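Local coordinates for protein N-terminal acetyltransferase B complex subunit MDM20 (Candida albicans, PDB 5K04) that serves as the non-catalytic, probably scaffolding subunit of the NatB complex, which acetylates the N termini of proteins, at residues Y149-H154 with E187-T192; A222-A227 with W251-L256; N390-I395 with M718-P723; I623-L628 with A680-S685. All coordinates share one frame; numbering follows the deposited sequence.

Contact 1: residues Y149-H154 with E187-T192; sequences YAFSFH and EIYVYT
Val190 is the bump of this interface, and the surface it faces is formed by Ala150 and Phe151 of the neighbouring helix. Its two methyls divide the work. CG1, anti to its own backbone N (chi1 175°), points at the small methyl of Ala150, with CG1 4.3 Å from Ala150 CB. The same CG1 lies 4.2 Å from Phe151 N, low against the backbone, beside the short alanine side chain. CG2 leans the other way, to the Phe151 ring, and comes within 4.3 Å of CD1 at an oblique angle to the ring plane. The valine fork therefore fits over the junction between one small residue and one large one. The second bump is Tyr189: its CE2 stands 4.5 Å from Phe151 CE1, which lies at the edge of the tyrosine ring near its plane, so the two aromatics graze rather than stack. The short helical segments run 9.8 Å apart at their closest, with 41° between their directions, and CA of Phe151 and CA of Val190 are the nearest pair.

Other helices fill the flanks. Met176 of helix 162-177, the helix between these two in the chain, packs on both Ala150 and Val190, while Phe489 and Leu492 of helix 489-503 cover Phe151. Helices one removed in sequence thus pack while running in roughly the same direction, consistent with the protein's TPR-like family. The touching side-chain atoms are all carbons and none is closer than 4.2 Å, so what the two segments share is loose apolar packing, consistent with burial and not polar bonding.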
# COMPACT_ATOMS: atom_id res chain seq x y z
N TYR A 149 -9.69 -20.53 17.68
CA TYR A 149 -9.79 -19.98 19.02
C TYR A 149 -8.41 -19.69 19.59
O TYR A 149 -8.16 -18.60 20.11
CB TYR A 149 -10.57 -20.99 19.87
CG TYR A 149 -10.99 -20.51 21.22
CD1 TYR A 149 -11.24 -19.16 21.46
CD2 TYR A 149 -11.14 -21.41 22.28
CE1 TYR A 149 -11.64 -18.71 22.72
CE2 TYR A 149 -11.55 -20.98 23.55
CZ TYR A 149 -11.80 -19.62 23.76
OH TYR A 149 -12.19 -19.17 25.00
N ALA A 150 -7.48 -20.65 19.44
CA ALA A 150 -6.11 -20.49 19.92
C ALA A 150 -5.39 -19.35 19.20
O ALA A 150 -4.73 -18.51 19.82
CB ALA A 150 -5.33 -21.80 19.71
N PHE A 151 -5.50 -19.34 17.88
CA PHE A 151 -4.88 -18.27 17.10
C PHE A 151 -5.44 -16.90 17.50
O PHE A 151 -4.71 -15.91 17.53
CB PHE A 151 -5.08 -18.54 15.61
CG PHE A 151 -4.37 -17.56 14.72
CD1 PHE A 151 -2.99 -17.53 14.65
CD2 PHE A 151 -5.10 -16.67 13.94
CE1 PHE A 151 -2.35 -16.61 13.83
CE2 PHE A 151 -4.47 -15.77 13.12
CZ PHE A 151 -3.09 -15.73 13.06
N SER A 152 -6.73 -16.85 17.84
CA SER A 152 -7.37 -15.60 18.22
C SER A 152 -6.78 -15.04 19.52
O SER A 152 -6.87 -13.83 19.75
CB SER A 152 -8.88 -15.78 18.35
OG SER A 152 -9.23 -16.57 19.48
N PHE A 153 -6.19 -15.90 20.36
CA PHE A 153 -5.54 -15.41 21.58
C PHE A 153 -4.24 -14.70 21.26
O PHE A 153 -3.88 -13.72 21.92
CB PHE A 153 -5.28 -16.56 22.54
CG PHE A 153 -6.48 -16.95 23.34
CD1 PHE A 153 -6.96 -16.11 24.33
CD2 PHE A 153 -7.15 -18.14 23.09
CE1 PHE A 153 -8.10 -16.45 25.07
CE2 PHE A 153 -8.28 -18.49 23.82
CZ PHE A 153 -8.76 -17.64 24.81
N HIS A 154 -3.52 -15.19 20.26
CA HIS A 154 -2.37 -14.47 19.73
C HIS A 154 -2.77 -13.11 19.17
O HIS A 154 -2.10 -12.10 19.41
CB HIS A 154 -1.68 -15.29 18.65
CG HIS A 154 -0.77 -14.48 17.80
ND1 HIS A 154 0.38 -13.90 18.30
CD2 HIS A 154 -0.83 -14.12 16.50
CE1 HIS A 154 0.99 -13.24 17.34
NE2 HIS A 154 0.27 -13.35 16.24
N GLU A 187 -0.04 -25.74 12.39
CA GLU A 187 -0.41 -25.98 13.79
C GLU A 187 0.79 -25.74 14.70
O GLU A 187 0.67 -25.09 15.74
CB GLU A 187 -0.95 -27.40 13.97
CG GLU A 187 -2.07 -27.77 13.02
CD GLU A 187 -2.60 -29.17 13.24
OE1 GLU A 187 -1.94 -29.94 13.97
OE2 GLU A 187 -3.67 -29.50 12.67
N ILE A 188 1.96 -26.24 14.31
CA ILE A 188 3.17 -26.01 15.08
C ILE A 188 3.46 -24.52 15.19
O ILE A 188 3.78 -24.02 16.28
CB ILE A 188 4.35 -26.78 14.45
CG1 ILE A 188 4.12 -28.30 14.54
CG2 ILE A 188 5.66 -26.39 15.11
CD1 ILE A 188 5.17 -29.15 13.82
N TYR A 189 3.30 -23.79 14.08
CA TYR A 189 3.47 -22.34 14.12
C TYR A 189 2.59 -21.71 15.21
O TYR A 189 3.07 -20.94 16.04
CB TYR A 189 3.17 -21.74 12.74
CG TYR A 189 3.06 -20.22 12.72
CD1 TYR A 189 4.20 -19.41 12.66
CD2 TYR A 189 1.81 -19.59 12.75
CE1 TYR A 189 4.11 -18.01 12.66
CE2 TYR A 189 1.70 -18.19 12.72
CZ TYR A 189 2.85 -17.42 12.69
OH TYR A 189 2.74 -16.06 12.67
N VAL A 190 1.29 -22.06 15.22
CA VAL A 190 0.36 -21.45 16.18
C VAL A 190 0.85 -21.68 17.60
O VAL A 190 0.86 -20.77 18.43
CB VAL A 190 -1.06 -22.00 16.00
CG1 VAL A 190 -1.99 -21.44 17.09
CG2 VAL A 190 -1.61 -21.62 14.64
N TYR A 191 1.25 -22.93 17.89
CA TYR A 191 1.76 -23.29 19.20
C TYR A 191 2.92 -22.38 19.61
O TYR A 191 2.95 -21.86 20.73
CB TYR A 191 2.17 -24.77 19.19
CG TYR A 191 2.50 -25.36 20.54
CD1 TYR A 191 1.75 -25.03 21.66
CD2 TYR A 191 3.54 -26.26 20.70
CE1 TYR A 191 2.06 -25.55 22.90
CE2 TYR A 191 3.84 -26.80 21.94
CZ TYR A 191 3.10 -26.44 23.04
OH TYR A 191 3.40 -26.98 24.28
N THR A 192 3.87 -22.13 18.68
CA THR A 192 5.04 -21.31 19.00
C THR A 192 4.66 -19.89 19.38
O THR A 192 5.46 -19.20 20.03
CB THR A 192 6.01 -21.24 17.83
OG1 THR A 192 5.39 -20.57 16.74
CG2 THR A 192 6.46 -22.64 17.41

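Contact 2: residues A222-A227 with W251-L256; sequences AMKENA and WKLWIL
Lys224 reaches from the last turn of helix 213-225 to lie against Leu253 and Leu256 of helix 248-260. Starting at the root, CB points toward the opposite helix but is still 4.6 Å from Leu253 CD2. With chi1 at -173° CG swings away from the backbone N, and the chain stays extended from there on. CG is a little nearer to the same leucine methyl, still without close touch. CD makes the tightest approach, 3.7 Å to Leu253 CD2. One bond further, CE lies 3.9 Å from Leu256 CD2 and 4.1 Å from Leu253 CD2, so this methylene bridges two leucines one helical turn apart. NZ then runs past the methyls, 4.3 Å from Leu253 CD2. The lysine crosses both leucine side chains at about a right angle, its aliphatic shaft covering them at the protein surface while the ammonium is carried beyond.

Just after Lys224 the helix stops: Ala227, at positive phi, closes a Schellman motif, and its N bonds to Lys224 O at 3.0 Å. These helices also pack on helix 229-242: Met223 lies on Ala231 and Trp254 stacks on His233. Helices one removed in sequence, both packed on the one between, are consistent with the alpha-alpha superhelix expected of the TPR clan.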
# COMPACT_ATOMS: atom_id res chain seq x y z
N ALA A 222 15.54 -18.80 17.84
CA ALA A 222 15.42 -19.29 19.21
C ALA A 222 16.76 -19.76 19.75
O ALA A 222 17.19 -19.32 20.82
CB ALA A 222 14.37 -20.40 19.26
N MET A 223 17.45 -20.63 19.00
CA MET A 223 18.77 -21.11 19.41
C MET A 223 19.73 -19.96 19.69
O MET A 223 20.49 -19.98 20.66
CB MET A 223 19.38 -22.00 18.34
CG MET A 223 18.69 -23.32 18.16
SD MET A 223 18.93 -23.78 16.47
CE MET A 223 19.51 -25.31 16.93
N LYS A 224 19.71 -18.95 18.83
CA LYS A 224 20.58 -17.80 19.04
C LYS A 224 20.23 -17.11 20.35
O LYS A 224 21.11 -16.80 21.16
CB LYS A 224 20.47 -16.84 17.86
CG LYS A 224 21.45 -15.69 17.90
CD LYS A 224 20.98 -14.60 16.94
CE LYS A 224 21.91 -13.40 16.94
NZ LYS A 224 21.32 -12.36 16.04
N GLU A 225 18.93 -16.87 20.59
CA GLU A 225 18.49 -16.22 21.81
C GLU A 225 18.79 -17.06 23.05
O GLU A 225 19.10 -16.52 24.12
CB GLU A 225 16.98 -15.91 21.74
CG GLU A 225 16.67 -14.46 21.33
CD GLU A 225 15.28 -14.29 20.73
OE1 GLU A 225 14.31 -14.82 21.31
OE2 GLU A 225 15.16 -13.62 19.68
N ASN A 226 18.72 -18.39 22.93
CA ASN A 226 19.06 -19.26 24.05
C ASN A 226 20.57 -19.48 24.20
O ASN A 226 20.98 -20.16 25.15
CB ASN A 226 18.38 -20.62 23.89
CG ASN A 226 16.87 -20.52 23.69
OD1 ASN A 226 16.24 -19.53 24.10
ND2 ASN A 226 16.29 -21.56 23.05
N ALA A 227 21.38 -18.91 23.31
CA ALA A 227 22.83 -19.14 23.29
C ALA A 227 23.15 -20.61 23.07
O ALA A 227 24.11 -21.14 23.63
CB ALA A 227 23.51 -18.61 24.56
N TRP A 251 24.40 -17.73 7.01
CA TRP A 251 25.86 -17.72 7.04
C TRP A 251 26.37 -16.95 8.26
O TRP A 251 27.31 -17.38 8.93
CB TRP A 251 26.44 -17.10 5.77
CG TRP A 251 26.54 -18.01 4.55
CD1 TRP A 251 25.82 -17.90 3.38
CD2 TRP A 251 27.43 -19.12 4.36
NE1 TRP A 251 26.21 -18.87 2.49
CE2 TRP A 251 27.19 -19.63 3.07
CE3 TRP A 251 28.40 -19.73 5.16
CZ2 TRP A 251 27.88 -20.73 2.56
CZ3 TRP A 251 29.08 -20.82 4.65
CH2 TRP A 251 28.82 -21.31 3.37
N LYS A 252 25.74 -15.81 8.55
CA LYS A 252 26.19 -15.00 9.67
C LYS A 252 26.00 -15.73 10.99
O LYS A 252 26.89 -15.71 11.85
CB LYS A 252 25.43 -13.67 9.68
CG LYS A 252 25.78 -12.76 8.50
CD LYS A 252 24.71 -11.68 8.26
CE LYS A 252 24.70 -10.63 9.35
NZ LYS A 252 23.63 -9.62 9.11
N LEU A 253 24.85 -16.40 11.16
CA LEU A 253 24.65 -17.22 12.35
C LEU A 253 25.69 -18.34 12.43
O LEU A 253 26.15 -18.68 13.52
CB LEU A 253 23.23 -17.80 12.34
CG LEU A 253 22.06 -16.81 12.49
CD1 LEU A 253 20.74 -17.56 12.59
CD2 LEU A 253 22.20 -15.91 13.70
N TRP A 254 26.11 -18.87 11.28
CA TRP A 254 27.08 -19.96 11.27
C TRP A 254 28.45 -19.51 11.76
O TRP A 254 29.12 -20.26 12.48
CB TRP A 254 27.19 -20.55 9.86
CG TRP A 254 28.18 -21.67 9.74
CD1 TRP A 254 28.01 -22.97 10.13
CD2 TRP A 254 29.49 -21.59 9.17
NE1 TRP A 254 29.15 -23.70 9.84
CE2 TRP A 254 30.07 -22.87 9.26
CE3 TRP A 254 30.24 -20.55 8.60
CZ2 TRP A 254 31.34 -23.14 8.79
CZ3 TRP A 254 31.51 -20.81 8.16
CH2 TRP A 254 32.05 -22.10 8.25
N ILE A 255 28.90 -18.31 11.37
CA ILE A 255 30.20 -17.84 11.86
C ILE A 255 30.09 -17.34 13.29
O ILE A 255 31.02 -17.48 14.08
CB ILE A 255 30.80 -16.75 10.94
CG1 ILE A 255 29.93 -15.49 10.92
CG2 ILE A 255 31.06 -17.29 9.54
CD1 ILE A 255 30.59 -14.28 10.29
N LEU A 256 28.95 -16.73 13.62
CA LEU A 256 28.71 -16.32 15.00
C LEU A 256 28.80 -17.52 15.93
O LEU A 256 29.64 -17.56 16.84
CB LEU A 256 27.35 -15.63 15.11
CG LEU A 256 26.97 -15.27 16.55
CD1 LEU A 256 28.01 -14.35 17.16
CD2 LEU A 256 25.60 -14.64 16.61

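Contact 3: residues N390-I395 with M718-P723; sequences NTIKNI and MDFEPP
Phe720 lays its ring against two consecutive residues of helix 388-404, Ile392 and Lys393. The ring meets Lys393 with its edge: CE1 is 3.7 Å from Lys393 CB, which sits near the ring plane, and the same CE1 is 3.8 Å from Lys393 N. At the next corner, CZ approaches Ile392 CG2 to 3.8 Å, on an oblique line to the ring. Ile392 has a second partner at its other branch, where CD1 lies 3.7 Å from Met718 CE. Its chi2 of 174° extends CG1 and CD1 outward to the methionine while CG2 stays at the phenylalanine, so one isoleucine is shared between two residues of the loop, crossing both side chains at about a right angle.

Here a non-helical connection, between helix 707-717 and helix 729-747 near the C terminus, is laid across a helix from the middle of the chain in a largely helical protein, consistent with the TPR-like superhelix of its family. Gln389, one turn before Lys393, is touched by both Met718 and Phe720 and widens the platform; Ile728 of the same loop also touches the Phe720 side chain.

The polar tip of Lys393 turns to its own neighbourhood. A bend at chi3 (79°) directs NZ to Asp383, where it forms a salt bridge with OD2. That carboxylate oxygen also accepts a hydrogen bond from Asn394 ND2, which in addition makes a weak bond, 3.0 Å, to Asn390 O.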
# COMPACT_ATOMS: atom_id res chain seq x y z
N ASN A 390 14.86 26.18 -12.57
CA ASN A 390 15.61 24.96 -12.35
C ASN A 390 14.72 23.74 -12.54
O ASN A 390 15.15 22.72 -13.10
CB ASN A 390 16.23 24.97 -10.96
CG ASN A 390 16.81 23.63 -10.56
OD1 ASN A 390 16.11 22.75 -10.07
ND2 ASN A 390 18.12 23.48 -10.74
N THR A 391 13.47 23.84 -12.10
CA THR A 391 12.51 22.75 -12.24
C THR A 391 12.22 22.45 -13.70
O THR A 391 12.19 21.29 -14.12
CB THR A 391 11.24 23.12 -11.48
OG1 THR A 391 11.54 23.14 -10.08
CG2 THR A 391 10.10 22.15 -11.77
N ILE A 392 12.04 23.50 -14.50
CA ILE A 392 11.77 23.34 -15.92
C ILE A 392 12.99 22.79 -16.64
O ILE A 392 12.88 21.89 -17.49
CB ILE A 392 11.30 24.68 -16.52
CG1 ILE A 392 9.90 25.03 -16.01
CG2 ILE A 392 11.35 24.64 -18.04
CD1 ILE A 392 9.43 26.42 -16.45
N LYS A 393 14.17 23.31 -16.32
CA LYS A 393 15.40 22.79 -16.91
C LYS A 393 15.51 21.29 -16.68
O LYS A 393 15.76 20.51 -17.61
CB LYS A 393 16.62 23.52 -16.35
CG LYS A 393 17.96 22.89 -16.76
CD LYS A 393 19.18 23.52 -16.08
CE LYS A 393 19.34 23.03 -14.66
NZ LYS A 393 20.55 23.57 -14.02
N ASN A 394 15.28 20.86 -15.44
CA ASN A 394 15.44 19.45 -15.12
C ASN A 394 14.28 18.60 -15.63
O ASN A 394 14.49 17.41 -15.90
CB ASN A 394 15.66 19.30 -13.61
CG ASN A 394 17.10 19.65 -13.21
OD1 ASN A 394 18.04 19.05 -13.71
ND2 ASN A 394 17.26 20.65 -12.36
N ILE A 395 13.09 19.18 -15.82
CA ILE A 395 12.04 18.50 -16.59
C ILE A 395 12.55 18.16 -17.99
O ILE A 395 12.32 17.06 -18.51
CB ILE A 395 10.77 19.37 -16.65
CG1 ILE A 395 9.99 19.29 -15.34
CG2 ILE A 395 9.90 18.95 -17.83
CD1 ILE A 395 8.81 20.24 -15.26
N MET A 718 13.28 33.29 -19.20
CA MET A 718 14.25 32.42 -18.55
C MET A 718 15.32 31.97 -19.54
O MET A 718 15.00 31.52 -20.65
CB MET A 718 13.56 31.22 -17.91
CG MET A 718 12.71 31.62 -16.71
SD MET A 718 11.88 30.30 -15.82
CE MET A 718 11.81 29.18 -17.14
N ASP A 719 16.58 32.11 -19.15
CA ASP A 719 17.69 31.59 -19.93
C ASP A 719 18.04 30.18 -19.47
O ASP A 719 17.78 29.78 -18.34
CB ASP A 719 18.90 32.51 -19.81
CG ASP A 719 18.65 33.89 -20.40
OD1 ASP A 719 18.61 34.01 -21.64
OD2 ASP A 719 18.47 34.84 -19.61
N PHE A 720 18.65 29.43 -20.37
CA PHE A 720 18.92 28.02 -20.14
C PHE A 720 20.30 27.68 -20.67
O PHE A 720 20.57 27.87 -21.86
CB PHE A 720 17.86 27.16 -20.81
CG PHE A 720 16.56 27.15 -20.10
CD1 PHE A 720 16.40 26.39 -18.94
CD2 PHE A 720 15.49 27.89 -20.58
CE1 PHE A 720 15.20 26.38 -18.28
CE2 PHE A 720 14.27 27.87 -19.92
CZ PHE A 720 14.13 27.11 -18.77
N GLU A 721 21.16 27.18 -19.78
CA GLU A 721 22.46 26.62 -20.13
C GLU A 721 22.43 25.17 -19.67
O GLU A 721 23.03 24.81 -18.65
CB GLU A 721 23.61 27.39 -19.48
CG GLU A 721 23.79 28.80 -20.02
CD GLU A 721 25.02 29.49 -19.46
OE1 GLU A 721 26.12 29.29 -20.02
OE2 GLU A 721 24.88 30.22 -18.45
N PRO A 722 21.73 24.30 -20.42
CA PRO A 722 21.64 22.90 -20.01
C PRO A 722 22.98 22.24 -20.09
O PRO A 722 23.87 22.64 -20.87
CB PRO A 722 20.65 22.31 -21.03
CG PRO A 722 20.18 23.45 -21.89
CD PRO A 722 21.21 24.52 -21.78
N PRO A 723 23.23 21.19 -19.28
CA PRO A 723 24.52 20.51 -19.29
C PRO A 723 24.73 19.57 -20.47
O PRO A 723 25.87 19.15 -20.70
CB PRO A 723 24.52 19.73 -17.97
CG PRO A 723 23.06 19.47 -17.71
CD PRO A 723 22.32 20.67 -18.24

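Contact 4: residues I623-L628 with A680-S685; sequences ITKTKL and AKRHPS
Thr624 and Lys625, near the C-terminal end of helix 608-625, meet His683, the residue where the chain leaves helix 661-682. Two helix C-terminal ends meet here, consistent with the TPR-like superhelix of the family; two residues after the histidine, Ser685 takes the N-cap position of helix 686-695, its OG bonding to Met688 N.

The first kind of contact is a backbone oxygen over a ring. Thr624 O sits 3.5 Å above the imidazole plane of His683, over its centre; it is a polar atom resting on a face, not a hydrogen bond.

Next come the van der Waals touches of the lysine chain. Two successive bends, chi2 -67° and chi3 -55°, curl Lys625 round toward the CE1 corner of the histidine, and CD comes to 3.5 Å from His683 CE1. The lysine crosses the imidazole side chain at about a right angle. Leu679 of helix 661-682 packs against both Thr624 and Lys625.

Charge makes up the third group. Lys625 NZ lies near the plane of the ring, at its edge, 3.4 Å from His683 CE1, and 3.6 Å from Arg682 NH2, which it meets at the edge of the guanidinium. Each cation has its own partner: NZ bonds to Glu586 O and Val584 O, and Arg682 NH2 forms a salt bridge with Asp587 OD1. Two positive groups so near would probably disfavour a protonated imidazole. His683 ND1, 4.2 Å from Thr624 CB, is buried by the contact and has no hydrogen-bond partner anywhere in the model.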
# COMPACT_ATOMS: atom_id res chain seq x y z
N ILE A 623 -24.12 28.65 9.17
CA ILE A 623 -25.23 29.54 8.82
C ILE A 623 -26.31 28.81 8.04
O ILE A 623 -27.50 29.13 8.16
CB ILE A 623 -24.64 30.71 8.02
CG1 ILE A 623 -24.10 31.79 8.96
CG2 ILE A 623 -25.60 31.27 7.05
CD1 ILE A 623 -23.14 32.67 8.23
N THR A 624 -25.94 27.81 7.23
CA THR A 624 -26.89 27.09 6.40
C THR A 624 -27.38 25.78 7.01
O THR A 624 -28.50 25.35 6.70
CB THR A 624 -26.27 26.78 5.04
OG1 THR A 624 -25.04 26.07 5.23
CG2 THR A 624 -26.00 28.09 4.29
N LYS A 625 -26.60 25.14 7.88
CA LYS A 625 -26.90 23.78 8.31
C LYS A 625 -27.14 23.66 9.81
O LYS A 625 -27.28 22.54 10.33
CB LYS A 625 -25.77 22.83 7.89
CG LYS A 625 -25.39 22.89 6.41
CD LYS A 625 -26.52 22.37 5.54
CE LYS A 625 -26.92 20.97 5.96
NZ LYS A 625 -27.95 20.40 5.06
N THR A 626 -27.19 24.78 10.54
CA THR A 626 -27.51 24.76 11.95
C THR A 626 -28.52 25.85 12.26
O THR A 626 -28.72 26.78 11.48
CB THR A 626 -26.28 24.95 12.86
OG1 THR A 626 -25.77 26.28 12.74
CG2 THR A 626 -25.20 23.96 12.48
N LYS A 627 -29.15 25.70 13.41
CA LYS A 627 -30.12 26.66 13.92
C LYS A 627 -29.36 27.64 14.80
O LYS A 627 -28.78 27.25 15.82
CB LYS A 627 -31.22 25.93 14.68
CG LYS A 627 -32.53 26.67 14.79
CD LYS A 627 -33.63 25.71 15.24
CE LYS A 627 -34.88 26.44 15.70
NZ LYS A 627 -34.69 27.10 17.02
N LEU A 628 -29.34 28.91 14.40
CA LEU A 628 -28.64 29.96 15.12
C LEU A 628 -29.62 31.08 15.44
O LEU A 628 -30.58 31.32 14.71
CB LEU A 628 -27.46 30.53 14.32
CG LEU A 628 -26.37 29.55 13.88
CD1 LEU A 628 -25.49 30.19 12.79
CD2 LEU A 628 -25.52 29.10 15.07
N ALA A 680 -27.05 27.94 -1.39
CA ALA A 680 -28.01 29.01 -1.65
C ALA A 680 -29.33 28.47 -2.19
O ALA A 680 -30.40 28.99 -1.87
CB ALA A 680 -27.41 30.01 -2.64
N LYS A 681 -29.26 27.42 -3.01
CA LYS A 681 -30.47 26.74 -3.48
C LYS A 681 -31.17 26.00 -2.34
O LYS A 681 -32.34 26.26 -2.04
CB LYS A 681 -30.12 25.76 -4.60
CG LYS A 681 -29.45 26.37 -5.83
CD LYS A 681 -28.97 25.25 -6.76
CE LYS A 681 -28.01 25.76 -7.84
NZ LYS A 681 -27.29 24.63 -8.51
N ARG A 682 -30.45 25.06 -1.70
CA ARG A 682 -31.05 24.21 -0.67
C ARG A 682 -31.52 25.00 0.54
O ARG A 682 -32.45 24.57 1.23
CB ARG A 682 -30.06 23.14 -0.23
CG ARG A 682 -29.99 21.90 -1.10
CD ARG A 682 -28.86 20.98 -0.64
NE ARG A 682 -29.03 20.44 0.72
CZ ARG A 682 -29.22 19.15 0.99
NH1 ARG A 682 -29.26 18.27 -0.02
NH2 ARG A 682 -29.37 18.73 2.24
N HIS A 683 -30.89 26.14 0.83
CA HIS A 683 -31.21 26.93 2.03
C HIS A 683 -31.27 28.42 1.68
O HIS A 683 -30.40 29.21 2.07
CB HIS A 683 -30.19 26.65 3.14
CG HIS A 683 -30.08 25.19 3.48
ND1 HIS A 683 -29.05 24.40 3.01
CD2 HIS A 683 -30.87 24.38 4.22
CE1 HIS A 683 -29.21 23.16 3.46
NE2 HIS A 683 -30.31 23.13 4.20
N PRO A 684 -32.32 28.83 0.98
CA PRO A 684 -32.39 30.21 0.47
C PRO A 684 -32.56 31.21 1.59
O PRO A 684 -33.43 31.05 2.45
CB PRO A 684 -33.61 30.20 -0.46
CG PRO A 684 -34.07 28.78 -0.53
CD PRO A 684 -33.56 28.10 0.70
N SER A 685 -31.75 32.26 1.55
CA SER A 685 -31.86 33.38 2.47
C SER A 685 -31.36 34.62 1.76
O SER A 685 -30.68 34.54 0.74
CB SER A 685 -31.04 33.13 3.74
OG SER A 685 -29.67 33.04 3.41

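In the fold
From the N terminus, contact 1 closes first, joining helix 143-157 to helix 185-192 around helix 162-177. Contact 2 follows in series, linking helix 213-225 to helix 248-260 around helix 229-242; the two centres are about 25 Å apart, on the same side of the chain's centre. Contact 3 is long-range: it opens at 390-395, closes over 300 residues later at 718-723, and fastens the loop before the last helix to the middle of the chain. Contact 4 is nested within that span, tying helix 608-625 to the end of helix 661-682. No pair crosses. Contacts 2 and 4, about 70 Å apart between centres, lie on opposite sides of the chain's centre.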